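Local structure of Ras-related protein Rab-7L1 (Homo sapiens, 6HH2) at residues Gly17-Gly22 with Leu70-Ser75; Phe11-Val16 with Ala86-Phe91; Asn101-Lys106 with Lys147-Thr152. The protein binds GDP and GTP as a Rab-family small GTPase, regulates vesicle trafficking, including retrograde transport between lysosomes and the Golgi, and recruits and stimulates the kinase LRRK2. The protein carries 4 engineered substitutions. One frame throughout, in Å; residues are numbered along the deposited sequence.

Contact 1. Residues Gly17-Gly22 with Leu70-Ser75; sequences GDAAVG and LERFTS. Engineered in segment 70-75: L70 (natural residue Gln). With GDP (guanosine-5'-diphosphate), chain B.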
loop_
_atom_site.group_PDB
_atom_site.type_symbol
_atom_site.label_atom_id
_atom_site.label_comp_id
_atom_site.label_asym_id
_atom_site.label_seq_id
_atom_site.Cartn_x
_atom_site.Cartn_y
_atom_site.Cartn_z
ATOM N N GLY A 17 2.676 7.255 1.882
ATOM C CA GLY A 17 2.871 7.572 3.276
ATOM C C GLY A 17 4.089 8.459 3.432
ATOM O O GLY A 17 4.883 8.631 2.504
ATOM N N ASP A 18 4.223 9.031 4.614
ATOM C CA ASP A 18 5.320 9.981 4.828
ATOM C C ASP A 18 6.687 9.286 4.771
ATOM O O ASP A 18 6.819 8.055 4.833
ATOM C CB ASP A 18 5.165 10.643 6.180
ATOM C CG ASP A 18 4.046 11.662 6.234
ATOM O OD1 ASP A 18 3.344 11.888 5.228
ATOM O OD2 ASP A 18 3.905 12.247 7.325
ATOM N N ALA A 19 7.743 10.084 4.639
ATOM C CA ALA A 19 9.081 9.532 4.800
ATOM C C ALA A 19 9.216 8.789 6.125
ATOM O O ALA A 19 8.666 9.201 7.156
ATOM C CB ALA A 19 10.133 10.659 4.716
ATOM N N ALA A 20 9.984 7.699 6.079
ATOM C CA ALA A 20 10.469 6.957 7.246
ATOM C C ALA A 20 9.390 6.134 7.926
ATOM O O ALA A 20 9.565 5.760 9.084
ATOM C CB ALA A 20 11.218 7.822 8.285
ATOM N N VAL A 21 8.299 5.839 7.230
ATOM C CA VAL A 21 7.274 4.988 7.821
ATOM C C VAL A 21 7.456 3.517 7.523
ATOM O O VAL A 21 6.741 2.696 8.138
ATOM C CB VAL A 21 5.853 5.427 7.441
ATOM C CG1 VAL A 21 5.624 6.915 7.918
ATOM C CG2 VAL A 21 5.542 5.226 5.968
ATOM N N GLY A 22 8.318 3.144 6.591
ATOM C CA GLY A 22 8.544 1.755 6.220
ATOM C C GLY A 22 8.138 1.340 4.803
ATOM O O GLY A 22 7.986 0.132 4.552
ATOM N N LEU A 70 9.233 11.592 -4.002
ATOM C CA LEU A 70 8.292 12.717 -3.760
ATOM C C LEU A 70 7.412 12.496 -2.523
ATOM O O LEU A 70 6.464 13.233 -2.342
ATOM C CB LEU A 70 7.435 12.914 -5.006
ATOM C CG LEU A 70 8.167 13.431 -6.237
ATOM C CD1 LEU A 70 7.249 13.480 -7.434
ATOM C CD2 LEU A 70 8.789 14.784 -5.985
ATOM N N GLU A 71 7.813 11.602 -1.632
ATOM C CA GLU A 71 6.991 11.266 -0.477
ATOM C C GLU A 71 6.780 12.440 0.461
ATOM O O GLU A 71 5.748 12.495 1.141
ATOM C CB GLU A 71 7.587 10.059 0.266
ATOM C CG GLU A 71 8.996 10.313 0.817
ATOM C CD GLU A 71 9.835 9.054 0.904
ATOM O OE1 GLU A 71 9.256 7.930 1.032
ATOM O OE2 GLU A 71 11.074 9.151 0.929
ATOM N N ARG A 72 7.715 13.375 0.551
ATOM C CA ARG A 72 7.529 14.457 1.508
ATOM C C ARG A 72 6.542 15.511 1.024
ATOM O O ARG A 72 6.191 16.399 1.799
ATOM C CB ARG A 72 8.873 15.122 1.861
ATOM C CG ARG A 72 9.806 14.218 2.662
ATOM C CD ARG A 72 11.031 15.002 3.241
ATOM N NE ARG A 72 11.807 14.101 4.096
ATOM C CZ ARG A 72 11.614 13.967 5.415
ATOM N NH1 ARG A 72 10.696 14.693 6.029
ATOM N NH2 ARG A 72 12.350 13.122 6.128
ATOM N N PHE A 73 6.062 15.417 -0.218
ATOM C CA PHE A 73 5.111 16.379 -0.749
ATOM C C PHE A 73 3.660 16.022 -0.466
ATOM O O PHE A 73 2.791 16.886 -0.638
ATOM C CB PHE A 73 5.350 16.614 -2.263
ATOM C CG PHE A 73 6.587 17.378 -2.548
ATOM C CD1 PHE A 73 6.554 18.751 -2.513
ATOM C CD2 PHE A 73 7.787 16.719 -2.800
ATOM C CE1 PHE A 73 7.689 19.500 -2.738
ATOM C CE2 PHE A 73 8.945 17.474 -3.046
ATOM C CZ PHE A 73 8.881 18.845 -3.024
ATOM N N THR A 74 3.388 14.818 0.008
ATOM C CA THR A 74 2.014 14.419 0.404
ATOM C C THR A 74 0.999 14.685 -0.719
ATOM O O THR A 74 -0.146 15.053 -0.462
ATOM C CB THR A 74 1.528 15.104 1.700
ATOM O OG1 THR A 74 2.612 15.301 2.643
ATOM C CG2 THR A 74 0.411 14.222 2.346
ATOM N N SER A 75 1.412 14.534 -1.988
ATOM C CA SER A 75 0.514 14.775 -3.119
ATOM C C SER A 75 1.083 13.982 -4.278
ATOM O O SER A 75 2.225 14.220 -4.674
ATOM C CB SER A 75 0.496 16.263 -3.501
ATOM O OG SER A 75 -0.406 16.429 -4.584
HETATM P PB GDP B . 10.368 4.907 3.880
HETATM O O1B GDP B . 8.911 5.019 4.130
HETATM O O2B GDP B . 11.119 6.184 4.059
HETATM O O3B GDP B . 10.707 4.204 2.581
HETATM O O3A GDP B . 10.899 3.968 5.117
HETATM P PA GDP B . 12.026 2.843 5.100
HETATM O O1A GDP B . 11.516 1.546 4.526
HETATM O O2A GDP B . 13.283 3.433 4.478
HETATM O "O5'" GDP B . 12.272 2.606 6.656
HETATM C "C5'" GDP B . 12.751 3.643 7.498
HETATM C "C4'" GDP B . 13.409 3.029 8.730
HETATM O "O4'" GDP B . 12.366 2.362 9.516
HETATM C "C3'" GDP B . 14.376 1.934 8.329
HETATM O "O3'" GDP B . 15.451 2.004 9.283
HETATM C "C2'" GDP B . 13.586 0.654 8.520
HETATM O "O2'" GDP B . 14.454 -0.420 8.855
HETATM C "C1'" GDP B . 12.735 1.028 9.702
HETATM N N9 GDP B . 11.494 0.248 9.756
HETATM C C8 GDP B . 10.666 -0.023 8.706
HETATM N N7 GDP B . 9.584 -0.751 9.134
HETATM C C5 GDP B . 9.745 -0.920 10.468
HETATM C C6 GDP B . 8.998 -1.593 11.528
HETATM O O6 GDP B . 7.948 -2.214 11.281
HETATM N N1 GDP B . 9.510 -1.508 12.762
HETATM C C2 GDP B . 10.655 -0.898 13.107
HETATM N N2 GDP B . 11.114 -0.907 14.419
HETATM N N3 GDP B . 11.408 -0.293 12.158
HETATM C C4 GDP B . 10.976 -0.290 10.879
HETATM O O HOH W 1 4.490 13.539 3.380
#

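Contact 2. Residues Phe11-Val16 with Ala86-Phe91; sequences FKVLVV and AAVIMF. Engineered in segment 86-91: A87 (natural residue Cys).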
loop_
_atom_site.group_PDB
_atom_site.type_symbol
_atom_site.label_atom_id
_atom_site.label_comp_id
_atom_site.label_asym_id
_atom_site.label_seq_id
_atom_site.Cartn_x
_atom_site.Cartn_y
_atom_site.Cartn_z
ATOM N N PHE A 11 -2.485 -5.822 -11.253
ATOM C CA PHE A 11 -2.911 -4.778 -10.324
ATOM C C PHE A 11 -1.746 -3.854 -9.992
ATOM O O PHE A 11 -0.706 -4.311 -9.519
ATOM C CB PHE A 11 -3.486 -5.363 -9.017
ATOM C CG PHE A 11 -4.674 -6.258 -9.234
ATOM C CD1 PHE A 11 -5.857 -5.770 -9.815
ATOM C CD2 PHE A 11 -4.581 -7.603 -8.898
ATOM C CE1 PHE A 11 -6.951 -6.629 -9.978
ATOM C CE2 PHE A 11 -5.685 -8.447 -9.082
ATOM C CZ PHE A 11 -6.835 -7.949 -9.652
ATOM N N LYS A 12 -1.947 -2.554 -10.169
ATOM C CA LYS A 12 -0.974 -1.542 -9.750
ATOM C C LYS A 12 -1.374 -1.058 -8.369
ATOM O O LYS A 12 -2.516 -0.606 -8.157
ATOM C CB LYS A 12 -0.995 -0.407 -10.783
ATOM C CG LYS A 12 -0.272 0.887 -10.329
ATOM C CD LYS A 12 -0.092 1.858 -11.485
ATOM C CE LYS A 12 0.593 3.122 -10.894
ATOM N NZ LYS A 12 0.836 4.124 -11.997
ATOM N N VAL A 13 -0.478 -1.218 -7.401
ATOM C CA VAL A 13 -0.764 -0.906 -5.998
ATOM C C VAL A 13 0.164 0.240 -5.594
ATOM O O VAL A 13 1.393 0.134 -5.734
ATOM C CB VAL A 13 -0.498 -2.134 -5.116
ATOM C CG1 VAL A 13 -0.708 -1.765 -3.652
ATOM C CG2 VAL A 13 -1.436 -3.289 -5.570
ATOM N N LEU A 14 -0.415 1.323 -5.094
ATOM C CA LEU A 14 0.383 2.475 -4.625
ATOM C C LEU A 14 0.742 2.284 -3.168
ATOM O O LEU A 14 -0.137 1.988 -2.350
ATOM C CB LEU A 14 -0.448 3.750 -4.765
ATOM C CG LEU A 14 -1.069 3.931 -6.130
ATOM C CD1 LEU A 14 -1.860 5.250 -6.174
ATOM C CD2 LEU A 14 0.044 3.925 -7.217
ATOM N N VAL A 15 2.018 2.380 -2.827
ATOM C CA VAL A 15 2.484 2.356 -1.455
ATOM C C VAL A 15 2.913 3.763 -1.093
ATOM O O VAL A 15 3.914 4.300 -1.606
ATOM C CB VAL A 15 3.644 1.387 -1.262
ATOM C CG1 VAL A 15 4.071 1.377 0.202
ATOM C CG2 VAL A 15 3.207 -0.024 -1.763
ATOM N N VAL A 16 2.094 4.453 -0.317
ATOM C CA VAL A 16 2.239 5.871 -0.020
ATOM C C VAL A 16 2.277 6.066 1.482
ATOM O O VAL A 16 1.904 5.197 2.260
ATOM C CB VAL A 16 1.181 6.786 -0.659
ATOM C CG1 VAL A 16 1.197 6.685 -2.187
ATOM C CG2 VAL A 16 -0.238 6.498 -0.100
ATOM N N ALA A 86 -5.438 0.008 -6.131
ATOM C CA ALA A 86 -5.550 0.067 -4.675
ATOM C C ALA A 86 -4.411 0.917 -4.164
ATOM O O ALA A 86 -3.399 1.130 -4.860
ATOM C CB ALA A 86 -5.435 -1.329 -3.993
ATOM N N ALA A 87 -4.554 1.375 -2.923
ATOM C CA ALA A 87 -3.480 2.068 -2.241
ATOM C C ALA A 87 -3.282 1.492 -0.857
ATOM O O ALA A 87 -4.256 1.137 -0.170
ATOM C CB ALA A 87 -3.809 3.558 -2.089
ATOM N N VAL A 88 -2.016 1.347 -0.475
ATOM C CA VAL A 88 -1.594 1.012 0.874
ATOM C C VAL A 88 -1.045 2.290 1.445
ATOM O O VAL A 88 -0.070 2.845 0.896
ATOM C CB VAL A 88 -0.493 -0.030 0.833
ATOM C CG1 VAL A 88 0.042 -0.330 2.232
ATOM C CG2 VAL A 88 -1.020 -1.357 0.233
ATOM N N ILE A 89 -1.690 2.867 2.442
ATOM C CA ILE A 89 -1.292 4.123 3.080
ATOM C C ILE A 89 -0.666 3.794 4.422
ATOM O O ILE A 89 -1.352 3.232 5.305
ATOM C CB ILE A 89 -2.465 5.095 3.212
ATOM C CG1 ILE A 89 -3.069 5.333 1.810
ATOM C CG2 ILE A 89 -1.975 6.404 3.889
ATOM C CD1 ILE A 89 -4.147 6.420 1.736
ATOM N N MET A 90 0.627 4.031 4.563
ATOM C CA MET A 90 1.390 3.622 5.734
ATOM C C MET A 90 1.683 4.792 6.630
ATOM O O MET A 90 1.943 5.890 6.138
ATOM C CB MET A 90 2.722 2.967 5.344
ATOM C CG MET A 90 2.554 1.753 4.465
ATOM S SD MET A 90 4.121 0.904 4.106
ATOM C CE MET A 90 4.992 0.965 5.705
ATOM N N PHE A 91 1.602 4.555 7.928
ATOM C CA PHE A 91 2.089 5.485 8.921
ATOM C C PHE A 91 2.933 4.752 9.958
ATOM O O PHE A 91 2.945 3.522 10.041
ATOM C CB PHE A 91 0.978 6.388 9.496
ATOM C CG PHE A 91 0.075 5.710 10.473
ATOM C CD1 PHE A 91 -1.022 4.940 10.023
ATOM C CD2 PHE A 91 0.331 5.814 11.855
ATOM C CE1 PHE A 91 -1.843 4.293 10.949
ATOM C CE2 PHE A 91 -0.502 5.188 12.786
ATOM C CZ PHE A 91 -1.605 4.450 12.337
#

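Contact 3. Residues Asn101-Lys106 with Lys147-Thr152; sequences NSQRWK and KENGFT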
loop_
_atom_site.group_PDB
_atom_site.type_symbol
_atom_site.label_atom_id
_atom_site.label_comp_id
_atom_site.label_asym_id
_atom_site.label_seq_id
_atom_site.Cartn_x
_atom_site.Cartn_y
_atom_site.Cartn_z
ATOM N N ASN A 101 -0.960 12.884 8.686
ATOM C CA ASN A 101 -0.776 13.075 7.247
ATOM C C ASN A 101 -1.423 11.969 6.417
ATOM O O ASN A 101 -1.667 12.173 5.219
ATOM C CB ASN A 101 0.714 13.184 6.899
ATOM C CG ASN A 101 1.234 14.590 6.959
ATOM O OD1 ASN A 101 0.487 15.552 6.796
ATOM N ND2 ASN A 101 2.528 14.707 7.224
ATOM N N SER A 102 -1.752 10.798 7.024
ATOM C CA SER A 102 -2.442 9.765 6.246
ATOM C C SER A 102 -3.800 10.245 5.781
ATOM O O SER A 102 -4.316 9.757 4.760
ATOM C CB SER A 102 -2.620 8.507 7.117
ATOM O OG SER A 102 -1.360 8.022 7.453
ATOM N N GLN A 103 -4.391 11.221 6.492
ATOM C CA GLN A 103 -5.644 11.811 6.036
ATOM C C GLN A 103 -5.419 12.605 4.756
ATOM O O GLN A 103 -6.247 12.560 3.824
ATOM C CB GLN A 103 -6.227 12.720 7.108
ATOM C CG GLN A 103 -7.530 13.383 6.634
ATOM C CD GLN A 103 -8.113 14.333 7.650
ATOM O OE1 GLN A 103 -7.445 15.250 8.111
ATOM N NE2 GLN A 103 -9.363 14.095 8.032
ATOM N N ARG A 104 -4.312 13.326 4.694
ATOM C CA ARG A 104 -4.016 14.077 3.466
ATOM C C ARG A 104 -3.721 13.116 2.311
ATOM O O ARG A 104 -4.161 13.363 1.168
ATOM C CB ARG A 104 -2.840 15.030 3.689
ATOM C CG ARG A 104 -3.123 16.148 4.666
ATOM C CD ARG A 104 -1.882 17.093 4.744
ATOM N NE ARG A 104 -2.129 18.157 5.700
ATOM C CZ ARG A 104 -2.259 19.430 5.350
ATOM N NH1 ARG A 104 -2.129 19.769 4.068
ATOM N NH2 ARG A 104 -2.491 20.360 6.274
ATOM N N TRP A 105 -2.969 12.031 2.575
ATOM C CA TRP A 105 -2.753 11.059 1.521
ATOM C C TRP A 105 -4.081 10.504 1.010
ATOM O O TRP A 105 -4.280 10.331 -0.194
ATOM C CB TRP A 105 -1.872 9.927 2.034
ATOM C CG TRP A 105 -0.400 10.298 2.219
ATOM C CD1 TRP A 105 0.284 10.388 3.389
ATOM C CD2 TRP A 105 0.537 10.555 1.166
ATOM N NE1 TRP A 105 1.634 10.687 3.131
ATOM C CE2 TRP A 105 1.797 10.765 1.773
ATOM C CE3 TRP A 105 0.429 10.552 -0.219
ATOM C CZ2 TRP A 105 2.946 11.070 1.041
ATOM C CZ3 TRP A 105 1.594 10.881 -0.990
ATOM C CH2 TRP A 105 2.841 11.069 -0.326
ATOM N N LYS A 106 -5.009 10.171 1.932
ATOM C CA LYS A 106 -6.268 9.579 1.480
ATOM C C LYS A 106 -7.121 10.569 0.702
ATOM O O LYS A 106 -7.712 10.211 -0.339
ATOM C CB LYS A 106 -7.041 9.085 2.719
ATOM C CG LYS A 106 -8.448 8.482 2.471
ATOM C CD LYS A 106 -8.372 7.302 1.521
ATOM C CE LYS A 106 -9.620 6.373 1.677
ATOM N NZ LYS A 106 -10.837 7.168 1.423
ATOM N N LYS A 147 -12.456 4.884 9.824
ATOM C CA LYS A 147 -13.851 5.031 9.425
ATOM C C LYS A 147 -14.167 6.454 8.973
ATOM O O LYS A 147 -14.843 6.638 7.954
ATOM C CB LYS A 147 -14.734 4.640 10.597
ATOM C CG LYS A 147 -14.775 3.078 10.755
ATOM C CD LYS A 147 -15.264 2.757 12.108
ATOM C CE LYS A 147 -15.558 1.232 12.182
ATOM N NZ LYS A 147 -15.913 0.848 13.568
ATOM N N GLU A 148 -13.701 7.469 9.711
ATOM C CA GLU A 148 -14.075 8.835 9.349
ATOM C C GLU A 148 -13.499 9.208 7.983
ATOM O O GLU A 148 -14.129 9.975 7.242
ATOM C CB GLU A 148 -13.536 9.796 10.404
ATOM C CG GLU A 148 -14.366 9.857 11.696
ATOM C CD GLU A 148 -13.653 10.689 12.756
ATOM O OE1 GLU A 148 -12.588 11.261 12.413
ATOM O OE2 GLU A 148 -14.142 10.787 13.907
ATOM N N ASN A 149 -12.374 8.623 7.608
ATOM C CA ASN A 149 -11.708 8.981 6.359
ATOM C C ASN A 149 -11.984 8.017 5.215
ATOM O O ASN A 149 -11.323 8.106 4.168
ATOM C CB ASN A 149 -10.197 9.219 6.580
ATOM C CG ASN A 149 -9.971 10.447 7.430
ATOM O OD1 ASN A 149 -10.310 11.555 7.005
ATOM N ND2 ASN A 149 -9.515 10.265 8.661
ATOM N N GLY A 150 -12.892 7.060 5.405
ATOM C CA GLY A 150 -13.307 6.247 4.283
ATOM C C GLY A 150 -12.335 5.190 3.836
ATOM O O GLY A 150 -12.388 4.775 2.683
ATOM N N PHE A 151 -11.453 4.732 4.719
ATOM C CA PHE A 151 -10.564 3.639 4.359
ATOM C C PHE A 151 -11.336 2.336 4.265
ATOM O O PHE A 151 -12.366 2.144 4.936
ATOM C CB PHE A 151 -9.477 3.461 5.411
ATOM C CG PHE A 151 -8.395 4.507 5.328
ATOM C CD1 PHE A 151 -8.521 5.711 6.005
ATOM C CD2 PHE A 151 -7.257 4.215 4.600
ATOM C CE1 PHE A 151 -7.490 6.697 5.907
ATOM C CE2 PHE A 151 -6.225 5.217 4.480
ATOM C CZ PHE A 151 -6.360 6.400 5.166
ATOM N N THR A 152 -10.835 1.421 3.417
ATOM C CA THR A 152 -11.444 0.097 3.354
ATOM C C THR A 152 -11.214 -0.621 4.656
ATOM O O THR A 152 -12.110 -1.323 5.140
ATOM C CB THR A 152 -10.837 -0.705 2.194
ATOM O OG1 THR A 152 -10.955 0.123 1.001
ATOM C CG2 THR A 152 -11.617 -2.008 1.963
#

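Contact 1. Residues Gly17-Gly22 with Leu70-Ser75
The methyl of A19 meets the side chains of E71 and R72. Its CB sits over one face of the R72 guanidinium, offset toward the rim, 3.6 Å from R72 NH2. The R72 chain runs extended from CG to NE and reaches A19 along its length. E71 also lies against A19: its CD is 4.0 Å from A19 CA. E71 CG stands between its own backbone N and carbonyl carbon (chi1 62°), and the chain then extends past A19 toward the diphosphate. There E71 OE1 forms a salt bridge with K23, which also bonds to the GDP. D18 joins the two loops through one water. D18 OD1 accepts from it at 2.7 Å, and E71 O accepts its other proton at 2.8 Å. The same water accepts from T74 OG1 at 2.7 Å, which fixes the T74 proton. N101 and W105 bind the D18 carboxylate as well. On the nucleotide side, A20 N donates to GDP O2B at 2.8 Å, and G22 N donates to both O3A and O1B. This is the P-loop of a Ras-family GTPase, wrapped round the diphosphate and lying against the switch II loop.

Contact 2. Residues Phe11-Val16 with Ala86-Phe91
V16 and I89 make the closest side-chain contact of two parallel neighbouring strands in the central sheet of the Ras-like G-domain. The pairs are V13 with A86, L14 with A87, V15 with V88 and V16 with I89. The short strand segments run at 19° to each other. Four backbone bonds join them, from L14 N to A86 O, V88 N to L14 O, V16 N to V88 O and M90 N to V16 O. The shortest, V88 N to L14 O, is 2.7 Å.

Packing is tight at the V16 end. V16 and I89 lie side by side and point the same way, with W105 of helix 96-112 against V16.

The A86 end is looser. No solvent side exists here, since every touching residue is buried. L14 CB and the engineered A87 CB stay 4.3 Å apart. A86 N lies 3.6 Å from K12 O and has no bonding partner. The K12 side chain leads away, and its NZ bonds to the carbonyls of R82 and Y80.

V13, V15, A86 and V88 share the other face of the sheet. There V13 CG1 comes to 3.9 Å from V88 CG2, and helix 165-178 touches A86 and V88.

In V16, CG1 is anti to the carbonyl carbon (chi1 -60°). This leaves CG2 between the backbone N and the carbonyl carbon, where it reaches I89 CG1 at 3.6 Å.

Contact 3. Residues Asn101-Lys106 with Lys147-Thr152
A Schellman motif ends helix 139-148, and helix 96-112 packs against it on one flank of the G-domain. K106 and Q103 of that helix reach the residues of the turn. G150 is the C-prime residue, with positive phi, and its N bonds to K147 O within the motif. F151 N returns to S146 O.

K106 carries most of the contact. Its CG is anti to the backbone N (chi1 177°), which sends the chain across to the turn. Bends at chi2 and chi4 then bring the amine to the carbonyls. K106 NZ donates to N149 O at 2.9 Å, in the carbonyl plane. A weak bond to G150 O follows at 3.1 Å. D110 of the same helix pairs with K106 as a salt bridge.

K106 CG stands over one face of the F151 ring, toward its rim. It is 4.2 Å from the ring centroid, in a CH-pi contact. K106 CB touches F151 CZ at 3.7 Å. The two side chains slide past each other in opposite directions. S102 O lies at the ring edge, near its plane. I89 and L125 of the sheet also touch F151, so the ring lies between helix 96-112 and the sheet.

Q103 adds a second polar link. Its extended chain brings NE2 to N149 OD1 at 2.9 Å. The bond uses a lone pair of OD1 and lies close to the amide plane of Q103. The amides themselves stand 89° apart, so they meet crosswise and do not stack.

The carbonyls of the turn at the helix end probably carry some negative charge, which the K106 amine would offset, while D110 would balance the lysine charge. One lysine thus joins a polar grip on the turn to an apolar contact with F151.

Overall arrangement
In contact 1, segment 17-22 binds the diphosphate of GDP, and 70-75 lies beside it. The centres of contacts 2 and 3 lie about 12 and 15 Å from that of contact 1. Contact 2 leads into it: strand 8-17 ends in the loop of contact 1, and V21 CB packs 3.9 Å from F91 C. Contact 3 joins contact 1 through helix 96-112. N101 ND2 lies 2.8 Å from D18 OD2, and W105 NE1 lies 3.0 Å from D18 OD1. Contacts 2 and 3 share a buried interface, where I89 CD1 comes 3.6 Å from F151 CE2. Contact 3 itself stays away from the nucleotide, with the S102 side chain about 11 Å from GDP.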